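Local coordinates for protein 4-hydroxybenzoyl-CoA thioesterase (PDB 1LO7) that hydrolyses 4-hydroxybenzoyl-CoA to 4-hydroxybenzoate and coenzyme A, the last of three steps that turn 4-chlorobenzoate into 4-hydroxybenzoate, at residues A2-R10 with A33-C42; R88-V98 with V110-F119. All blocks are in the same frame, centred on the assembly; numbering follows the deposited sequence.

Contact 1 (A2-R10 with A33-C42); sequences ARSITMQQR and AASRNYFIKC
The side chains of I5 and Y38 cross at about a right angle, with I5 CG1 3.5 Å from Y38 CD1. This is the middle of the contact between edge strand 4-10 and the C-terminal part of helix 25-41, the long helix that the hot dog fold wraps in its sheet. The strand and helix axes come within 8.5 Å. R3, I5 and M7 all point to the helix. The two branches of I5 divide the work. With CG1 beside the backbone N (chi1 -61°), that branch meets the tyrosine and its CD1 end reaches K41 CB. I5 CG2 takes the other side and sits 3.3 Å from N37 ND2. M7 has CG between its own N and carbonyl carbon (chi1 69°). Its chain bends at the last torsion, and M7 SD settles on the helix backbone 3.7 Å from A34 CA, with N37 CB also near. N37 is held from two directions. N37 OD1 accepts a hydrogen bond from K41 NZ (2.9 Å), for which the lysine chain folds back along the helix. Its ND2 donates to a water that also binds T6 O. At the other end R3 is extended, and C42 SG lies over one face of its guanidinium, 3.6 Å from R3 NH1. The R3 carbonyl approaches the edge of the Y38 ring, near its plane, and a water joins R3 O to Y38 OH. Two further waters sit at the guanidinium edge and link it to the carbonyls of K41 and C42. No direct hydrogen bond crosses between the segments. The chemistry is therefore that of an apolar and sulfur-lined seam, with water carrying the polar links between strand and helix.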
# COMPACT_ATOMS: atom_id res chain seq x y z
N ALA A 2 -0.78 26.58 -18.11
CA ALA A 2 0.44 25.82 -18.33
C ALA A 2 0.06 24.49 -18.92
O ALA A 2 -1.15 24.16 -18.93
CB ALA A 2 1.25 25.65 -17.04
N ARG A 3 1.09 23.78 -19.39
CA ARG A 3 0.94 22.46 -20.02
C ARG A 3 0.42 21.49 -18.99
O ARG A 3 1.05 21.26 -17.96
CB ARG A 3 2.25 21.95 -20.58
CG ARG A 3 2.09 20.58 -21.20
CD ARG A 3 3.23 20.28 -22.15
NE ARG A 3 2.96 19.09 -22.94
CZ ARG A 3 3.90 18.40 -23.55
NH1 ARG A 3 5.19 18.76 -23.46
NH2 ARG A 3 3.52 17.33 -24.24
N SER A 4 -0.73 20.99 -19.30
CA SER A 4 -1.43 20.07 -18.44
C SER A 4 -1.53 18.66 -19.02
O SER A 4 -1.79 18.44 -20.19
CB SER A 4 -2.80 20.73 -18.24
OG SER A 4 -3.69 19.90 -17.56
N ILE A 5 -1.30 17.67 -18.19
CA ILE A 5 -1.40 16.30 -18.62
C ILE A 5 -2.52 15.65 -17.81
O ILE A 5 -2.63 15.84 -16.59
CB ILE A 5 -0.07 15.53 -18.40
CG1 ILE A 5 1.06 16.19 -19.21
CG2 ILE A 5 -0.17 14.03 -18.72
CD1 ILE A 5 0.93 15.98 -20.72
N THR A 6 -3.34 14.86 -18.47
CA THR A 6 -4.40 14.23 -17.73
C THR A 6 -4.27 12.75 -17.77
O THR A 6 -3.81 12.16 -18.75
CB THR A 6 -5.74 14.58 -18.40
OG1 THR A 6 -6.06 15.94 -18.18
CG2 THR A 6 -6.82 13.72 -17.78
N MET A 7 -4.70 12.13 -16.68
CA MET A 7 -4.71 10.68 -16.58
C MET A 7 -5.87 10.22 -15.74
O MET A 7 -6.37 10.97 -14.91
CB MET A 7 -3.41 9.98 -16.16
CG MET A 7 -3.05 10.24 -14.72
SD MET A 7 -1.68 9.19 -14.18
CE MET A 7 -2.46 7.57 -14.12
N GLN A 8 -6.28 9.01 -15.99
CA GLN A 8 -7.38 8.41 -15.28
C GLN A 8 -6.92 7.36 -14.30
O GLN A 8 -5.86 6.73 -14.48
CB GLN A 8 -8.42 7.84 -16.24
CG GLN A 8 -9.04 8.98 -17.08
CD GLN A 8 -10.42 8.67 -17.61
OE1 GLN A 8 -11.37 9.41 -17.33
NE2 GLN A 8 -10.54 7.59 -18.40
N GLN A 9 -7.73 7.20 -13.25
CA GLN A 9 -7.43 6.24 -12.21
C GLN A 9 -8.72 5.60 -11.64
O GLN A 9 -9.61 6.29 -11.11
CB GLN A 9 -6.53 6.89 -11.14
CG GLN A 9 -6.25 5.90 -10.00
CD GLN A 9 -5.48 4.70 -10.51
OE1 GLN A 9 -4.44 4.91 -11.13
NE2 GLN A 9 -6.00 3.47 -10.33
N ARG A 10 -8.86 4.26 -11.76
CA ARG A 10 -10.05 3.61 -11.24
C ARG A 10 -9.81 3.25 -9.79
O ARG A 10 -8.72 2.84 -9.45
CB ARG A 10 -10.57 2.43 -12.03
CG ARG A 10 -12.05 2.16 -11.69
CD ARG A 10 -12.70 0.97 -12.41
NE ARG A 10 -12.04 -0.31 -12.09
CZ ARG A 10 -11.80 -1.32 -12.95
NH1 ARG A 10 -12.16 -1.29 -14.24
NH2 ARG A 10 -11.17 -2.41 -12.51
N ALA A 33 1.96 8.88 -9.12
CA ALA A 33 1.98 8.31 -10.46
C ALA A 33 1.69 9.41 -11.47
O ALA A 33 2.27 9.49 -12.56
CB ALA A 33 0.91 7.21 -10.57
N ALA A 34 0.75 10.31 -11.10
CA ALA A 34 0.41 11.39 -12.05
C ALA A 34 1.62 12.34 -12.22
O ALA A 34 1.85 12.89 -13.28
CB ALA A 34 -0.79 12.19 -11.55
N SER A 35 2.39 12.55 -11.16
CA SER A 35 3.58 13.43 -11.24
C SER A 35 4.60 12.90 -12.26
O SER A 35 5.18 13.64 -13.08
CB SER A 35 4.25 13.48 -9.85
OG SER A 35 5.54 14.09 -9.91
N ARG A 36 4.84 11.60 -12.17
CA ARG A 36 5.82 10.97 -13.04
C ARG A 36 5.27 10.87 -14.45
O ARG A 36 6.02 11.02 -15.42
CB ARG A 36 6.19 9.58 -12.53
CG ARG A 36 7.54 9.12 -13.06
CD ARG A 36 7.94 7.76 -12.48
NE ARG A 36 7.00 6.69 -12.90
CZ ARG A 36 7.07 6.05 -14.08
NH1 ARG A 36 8.01 6.28 -14.98
NH2 ARG A 36 6.15 5.12 -14.35
N ASN A 37 3.97 10.57 -14.54
CA ASN A 37 3.31 10.46 -15.83
C ASN A 37 3.45 11.77 -16.61
O ASN A 37 3.59 11.81 -17.86
CB ASN A 37 1.80 10.11 -15.62
CG ASN A 37 1.07 10.02 -16.98
OD1 ASN A 37 1.26 9.03 -17.74
ND2 ASN A 37 0.28 11.03 -17.31
N TYR A 38 3.37 12.89 -15.85
CA TYR A 38 3.50 14.21 -16.48
C TYR A 38 4.85 14.31 -17.15
O TYR A 38 4.95 14.64 -18.31
CB TYR A 38 3.43 15.29 -15.37
CG TYR A 38 3.73 16.68 -15.86
CD1 TYR A 38 2.74 17.48 -16.42
CD2 TYR A 38 5.03 17.19 -15.73
CE1 TYR A 38 3.02 18.78 -16.86
CE2 TYR A 38 5.34 18.48 -16.16
CZ TYR A 38 4.33 19.26 -16.73
OH TYR A 38 4.68 20.52 -17.15
N PHE A 39 5.92 13.99 -16.42
CA PHE A 39 7.23 14.08 -17.01
C PHE A 39 7.41 13.10 -18.18
O PHE A 39 8.01 13.49 -19.20
CB PHE A 39 8.32 13.84 -15.94
CG PHE A 39 8.36 14.98 -14.95
CD1 PHE A 39 8.63 16.26 -15.42
CD2 PHE A 39 8.11 14.82 -13.58
CE1 PHE A 39 8.67 17.36 -14.56
CE2 PHE A 39 8.14 15.90 -12.71
CZ PHE A 39 8.43 17.18 -13.19
N ILE A 40 6.90 11.84 -18.04
CA ILE A 40 7.05 10.86 -19.13
C ILE A 40 6.34 11.36 -20.39
O ILE A 40 6.88 11.28 -21.52
CB ILE A 40 6.57 9.47 -18.74
CG1 ILE A 40 7.48 8.83 -17.69
CG2 ILE A 40 6.37 8.55 -19.95
CD1 ILE A 40 8.86 8.43 -18.21
N LYS A 41 5.14 11.89 -20.19
CA LYS A 41 4.38 12.37 -21.31
C LYS A 41 5.03 13.58 -21.91
O LYS A 41 4.88 13.84 -23.10
CB LYS A 41 2.92 12.60 -20.95
CG LYS A 41 2.20 11.28 -20.65
CD LYS A 41 2.03 10.40 -21.90
CE LYS A 41 1.11 9.20 -21.71
NZ LYS A 41 1.52 8.44 -20.53
N CYS A 42 5.74 14.35 -21.08
CA CYS A 42 6.41 15.53 -21.58
C CYS A 42 7.70 15.17 -22.35
O CYS A 42 8.32 16.04 -22.97
CB CYS A 42 6.69 16.58 -20.50
SG CYS A 42 5.17 17.47 -20.08
O HOH W 1 3.08 22.41 -16.87
O HOH W 2 7.80 17.68 -24.96
O HOH W 3 5.83 15.26 -25.36
O HOH W 4 -1.53 10.77 -19.52

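Contact 2 (R88-V98 with V110-F119); sequences RRKSFVQRHSV and VMRADEIRVF. With 4CO (4-hydroxyphenacyl coenzyme A), chain B.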
# COMPACT_ATOMS: atom_id res chain seq x y z
N ARG A 88 11.05 27.31 -9.85
CA ARG A 88 11.78 28.09 -8.92
C ARG A 88 13.22 27.96 -9.27
O ARG A 88 13.54 28.24 -10.41
CB ARG A 88 11.40 27.77 -7.47
CG ARG A 88 9.94 28.17 -7.22
CD ARG A 88 9.40 27.73 -5.86
NE ARG A 88 8.05 28.26 -5.62
CZ ARG A 88 7.37 28.08 -4.50
NH1 ARG A 88 7.87 27.40 -3.48
NH2 ARG A 88 6.14 28.62 -4.40
N ARG A 89 14.07 27.57 -8.34
CA ARG A 89 15.47 27.44 -8.71
C ARG A 89 15.73 25.95 -8.73
O ARG A 89 15.84 25.34 -9.80
CB ARG A 89 16.43 28.18 -7.77
CG ARG A 89 17.89 27.97 -8.17
CD ARG A 89 18.84 28.94 -7.48
NE ARG A 89 20.03 29.24 -8.27
CZ ARG A 89 21.12 28.45 -8.27
NH1 ARG A 89 21.18 27.34 -7.54
NH2 ARG A 89 22.17 28.78 -9.02
N LYS A 90 15.80 25.35 -7.55
CA LYS A 90 16.00 23.91 -7.48
C LYS A 90 14.66 23.20 -7.32
O LYS A 90 14.56 21.98 -7.47
CB LYS A 90 16.84 23.55 -6.28
CG LYS A 90 18.25 24.01 -6.41
CD LYS A 90 19.14 23.30 -5.40
CE LYS A 90 20.57 23.78 -5.51
NZ LYS A 90 21.30 23.47 -4.30
N SER A 91 13.61 23.94 -7.03
CA SER A 91 12.31 23.29 -6.83
C SER A 91 11.28 23.71 -7.84
O SER A 91 11.48 24.67 -8.57
CB SER A 91 11.76 23.64 -5.44
OG SER A 91 11.56 25.06 -5.28
N PHE A 92 10.15 23.01 -7.84
CA PHE A 92 9.06 23.37 -8.72
C PHE A 92 7.76 22.98 -8.00
O PHE A 92 7.75 22.07 -7.14
CB PHE A 92 9.22 22.73 -10.11
CG PHE A 92 9.24 21.20 -10.08
CD1 PHE A 92 10.45 20.50 -10.04
CD2 PHE A 92 8.05 20.45 -10.07
CE1 PHE A 92 10.49 19.10 -9.99
CE2 PHE A 92 8.08 19.05 -10.03
CZ PHE A 92 9.30 18.37 -9.99
N VAL A 93 6.70 23.66 -8.35
CA VAL A 93 5.41 23.41 -7.75
C VAL A 93 4.62 22.69 -8.80
O VAL A 93 4.43 23.20 -9.90
CB VAL A 93 4.70 24.72 -7.35
CG1 VAL A 93 3.31 24.40 -6.78
CG2 VAL A 93 5.50 25.58 -6.34
N GLN A 94 4.18 21.47 -8.44
CA GLN A 94 3.39 20.65 -9.34
C GLN A 94 1.96 20.55 -8.76
O GLN A 94 1.76 20.08 -7.64
CB GLN A 94 4.01 19.24 -9.52
CG GLN A 94 3.48 18.48 -10.74
CD GLN A 94 4.33 17.25 -11.04
OE1 GLN A 94 4.50 16.85 -12.21
NE2 GLN A 94 4.89 16.65 -10.01
N ARG A 95 1.01 21.02 -9.53
CA ARG A 95 -0.38 21.00 -9.09
C ARG A 95 -1.14 19.85 -9.71
O ARG A 95 -1.00 19.55 -10.92
CB ARG A 95 -1.07 22.33 -9.46
CG ARG A 95 -2.61 22.24 -9.25
CD ARG A 95 -3.28 23.60 -9.23
NE ARG A 95 -2.84 24.36 -8.06
CZ ARG A 95 -3.26 25.59 -7.79
NH1 ARG A 95 -4.11 26.23 -8.59
NH2 ARG A 95 -2.80 26.18 -6.72
N HIS A 96 -1.98 19.20 -8.88
CA HIS A 96 -2.81 18.11 -9.34
C HIS A 96 -4.27 18.34 -8.95
O HIS A 96 -4.54 18.62 -7.78
CB HIS A 96 -2.41 16.76 -8.74
CG HIS A 96 -0.97 16.40 -8.80
ND1 HIS A 96 -0.43 15.79 -9.90
CD2 HIS A 96 -0.02 16.52 -7.85
CE1 HIS A 96 0.84 15.57 -9.62
NE2 HIS A 96 1.13 16.03 -8.40
N SER A 97 -5.18 18.26 -9.91
CA SER A 97 -6.61 18.42 -9.62
C SER A 97 -7.28 17.08 -9.92
O SER A 97 -7.14 16.55 -11.04
CB SER A 97 -7.22 19.53 -10.42
OG SER A 97 -6.46 20.71 -10.12
N VAL A 98 -7.99 16.53 -8.92
CA VAL A 98 -8.65 15.22 -9.06
C VAL A 98 -10.17 15.39 -9.07
O VAL A 98 -10.76 15.99 -8.15
CB VAL A 98 -8.29 14.26 -7.89
CG1 VAL A 98 -8.94 12.89 -8.10
CG2 VAL A 98 -6.76 14.15 -7.74
N VAL A 110 -12.84 16.37 -6.47
CA VAL A 110 -12.69 15.41 -5.37
C VAL A 110 -11.59 15.84 -4.40
O VAL A 110 -11.76 15.90 -3.18
CB VAL A 110 -12.46 13.96 -5.87
CG1 VAL A 110 -12.11 13.05 -4.71
CG2 VAL A 110 -13.72 13.42 -6.53
N MET A 111 -10.42 16.12 -4.98
CA MET A 111 -9.31 16.56 -4.15
C MET A 111 -8.30 17.33 -4.99
O MET A 111 -8.33 17.30 -6.22
CB MET A 111 -8.67 15.44 -3.29
CG MET A 111 -7.87 14.41 -4.06
SD MET A 111 -6.13 14.84 -4.27
CE MET A 111 -5.34 14.88 -2.64
N ARG A 112 -7.43 18.05 -4.31
CA ARG A 112 -6.41 18.80 -5.04
C ARG A 112 -5.14 18.86 -4.21
O ARG A 112 -5.20 18.84 -2.97
CB ARG A 112 -6.90 20.23 -5.33
CG ARG A 112 -5.81 21.06 -6.04
CD ARG A 112 -6.32 22.40 -6.64
NE ARG A 112 -7.12 22.32 -7.88
CZ ARG A 112 -8.38 22.80 -8.06
NH1 ARG A 112 -9.05 23.44 -7.11
NH2 ARG A 112 -8.94 22.65 -9.26
N ALA A 113 -3.98 18.93 -4.89
CA ALA A 113 -2.78 19.03 -4.12
C ALA A 113 -1.72 19.82 -4.90
O ALA A 113 -1.63 19.69 -6.12
CB ALA A 113 -2.18 17.65 -3.79
N ASP A 114 -0.97 20.65 -4.17
CA ASP A 114 0.13 21.40 -4.73
C ASP A 114 1.34 20.75 -4.08
O ASP A 114 1.54 20.85 -2.86
CB ASP A 114 0.13 22.87 -4.38
CG ASP A 114 -0.83 23.60 -5.25
OD1 ASP A 114 -1.28 23.13 -6.27
OD2 ASP A 114 -1.14 24.79 -4.83
N GLU A 115 2.14 20.06 -4.90
CA GLU A 115 3.34 19.38 -4.44
C GLU A 115 4.57 20.18 -4.80
O GLU A 115 4.65 20.69 -5.92
CB GLU A 115 3.50 17.97 -5.11
CG GLU A 115 2.36 16.99 -4.76
CD GLU A 115 2.60 15.65 -5.41
OE1 GLU A 115 3.09 15.52 -6.50
OE2 GLU A 115 2.17 14.63 -4.69
N ILE A 116 5.50 20.25 -3.88
CA ILE A 116 6.75 20.94 -4.16
C ILE A 116 7.79 19.83 -4.26
O ILE A 116 8.00 19.08 -3.31
CB ILE A 116 7.15 21.99 -3.15
CG1 ILE A 116 6.00 23.04 -3.03
CG2 ILE A 116 8.47 22.61 -3.63
CD1 ILE A 116 6.37 24.30 -2.24
N ARG A 117 8.43 19.70 -5.42
CA ARG A 117 9.42 18.66 -5.59
C ARG A 117 10.71 19.24 -6.15
O ARG A 117 10.80 20.44 -6.50
CB ARG A 117 8.87 17.65 -6.61
CG ARG A 117 7.73 16.75 -6.07
CD ARG A 117 7.08 15.98 -7.21
NE ARG A 117 5.90 15.18 -6.84
CZ ARG A 117 5.94 13.88 -6.57
NH1 ARG A 117 7.10 13.17 -6.56
NH2 ARG A 117 4.78 13.27 -6.30
N VAL A 118 11.70 18.37 -6.25
CA VAL A 118 12.99 18.78 -6.80
C VAL A 118 13.56 17.63 -7.54
O VAL A 118 13.23 16.49 -7.25
CB VAL A 118 13.99 19.07 -5.71
CG1 VAL A 118 13.53 20.23 -4.85
CG2 VAL A 118 14.31 17.83 -4.88
N PHE A 119 14.41 17.95 -8.53
CA PHE A 119 15.13 16.92 -9.29
C PHE A 119 16.28 16.59 -8.38
O PHE A 119 16.84 17.48 -7.79
CB PHE A 119 15.64 17.37 -10.65
CG PHE A 119 14.51 17.33 -11.65
CD1 PHE A 119 14.24 16.17 -12.38
CD2 PHE A 119 13.71 18.45 -11.85
CE1 PHE A 119 13.21 16.15 -13.32
CE2 PHE A 119 12.67 18.44 -12.78
CZ PHE A 119 12.42 17.27 -13.51
N1A 4CO B . 8.84 24.06 1.32
C2A 4CO B . 9.15 24.66 0.13
N3A 4CO B . 10.25 24.50 -0.57
C4A 4CO B . 11.09 23.62 -0.01
C5A 4CO B . 10.91 22.95 1.19
C6A 4CO B . 9.71 23.18 1.87
N6A 4CO B . 9.41 22.60 3.02
N7A 4CO B . 12.00 22.13 1.48
C8A 4CO B . 12.84 22.33 0.45
N9A 4CO B . 12.35 23.23 -0.45
C1D 4CO B . 13.02 23.76 -1.65
C2D 4CO B . 14.15 24.71 -1.28
O2D 4CO B . 13.67 26.01 -0.93
C3D 4CO B . 14.88 24.75 -2.62
O3D 4CO B . 14.09 25.40 -3.58
P3D 4CO B . 14.67 26.53 -4.52
O7A 4CO B . 14.60 27.76 -3.76
O8A 4CO B . 16.04 26.20 -4.92
O9A 4CO B . 13.75 26.60 -5.77
C4D 4CO B . 14.83 23.27 -2.96
O4D 4CO B . 13.69 22.72 -2.23
C5D 4CO B . 16.08 22.47 -2.73
O5D 4CO B . 16.28 22.37 -1.32
P1A 4CO B . 17.72 22.69 -0.74
O1A 4CO B . 17.50 22.71 0.71
O2A 4CO B . 18.26 23.93 -1.25
O3A 4CO B . 18.69 21.60 -1.17
P2A 4CO B . 19.11 20.22 -0.46
O4A 4CO B . 19.93 19.49 -1.45
O5A 4CO B . 19.92 20.54 0.72
O6A 4CO B . 17.83 19.41 0.20
CBP 4CO B . 16.54 17.50 -0.14
CCP 4CO B . 16.89 18.88 -0.69
CDP 4CO B . 17.79 16.61 -0.01
CEP 4CO B . 15.46 16.85 -1.00
CAP 4CO B . 16.11 17.58 1.33
OAP 4CO B . 15.00 18.48 1.47
C9P 4CO B . 15.47 16.27 1.80
O9P 4CO B . 16.14 15.26 1.87
N8P 4CO B . 14.04 16.28 2.04
C7P 4CO B . 13.51 14.93 2.24
C6P 4CO B . 13.02 14.30 0.93
C5P 4CO B . 12.15 13.08 1.26
O5P 4CO B . 12.57 12.14 1.94
N4P 4CO B . 10.84 13.14 0.67
C3P 4CO B . 9.93 12.07 1.04
C2P 4CO B . 10.27 10.78 0.34
S1P 4CO B . 10.88 10.98 -1.34
O1B 4CO B . 8.46 9.21 -2.64
C1B 4CO B . 9.60 9.39 -3.03
C2B 4CO B . 9.84 9.72 -4.44
C3B 4CO B . 11.17 9.91 -4.89
C4B 4CO B . 11.41 10.20 -6.23
C5B 4CO B . 10.33 10.28 -7.13
O2B 4CO B . 10.56 10.51 -8.50
C6B 4CO B . 9.00 10.12 -6.66
C7B 4CO B . 8.75 9.83 -5.31
CB 4CO B . 10.75 9.32 -2.10
O HOH W 5 15.36 20.46 -9.34
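H96 and E115 meet on the buried face of an antiparallel beta hairpin in the hot dog sheet, formed by strands 91-101 and 107-123. H96 NE2 donates to E115 OE1 at 2.8 Å, with the ring and carboxylate planes perpendicular. The same oxygen takes two bonds from R117, through NE and NH2, so three N-H groups grip it. The concentration of donors would probably stabilise the carboxylate's negative charge. Nearby, the F92 ring packs with F92 CZ 3.5 Å from R117 CB and meets F119 obliquely. Helix 25-41 covers this side.

The face carrying R95, S97, R112 and D114 is more exposed. R95 and D114 lie side by side in a nearly coplanar salt bridge, with R95 NE to D114 OD1 at 2.7 Å. R95 NH2 bonds D114 OD2, and both oxygens use syn lone pairs. R112 grips S97 OG with NE and NH2.

Each end of the pairing has its own feature. V110 and M111 form a classic beta bulge opposite V98. At the other end the loop before strand 91-101 holds the 3'-phosphate of the bound CoA analogue. K90 N donates to 4CO O8A. R89 N donates to 4CO O9A at 2.8 Å.

Both segments of contact 1 precede those of contact 2 in the sequence. The centres of the two contacts are about 12 Å apart. Both belong to one curved antiparallel sheet. Strand 4-10 pairs with strand 77-87, which pairs in turn with strand 91-101 of the hairpin. Helix 25-41 packs on this sheet and joins the contacts. Its S35 and F39 turn from contact 1 toward contact 2: S35 meets the side chain of Q94, and F39 packs on F92. One helix thus meets the edge strand and the central hairpin. Contact 2 also lines the CoA pocket, while contact 1 lies farther from the ligand.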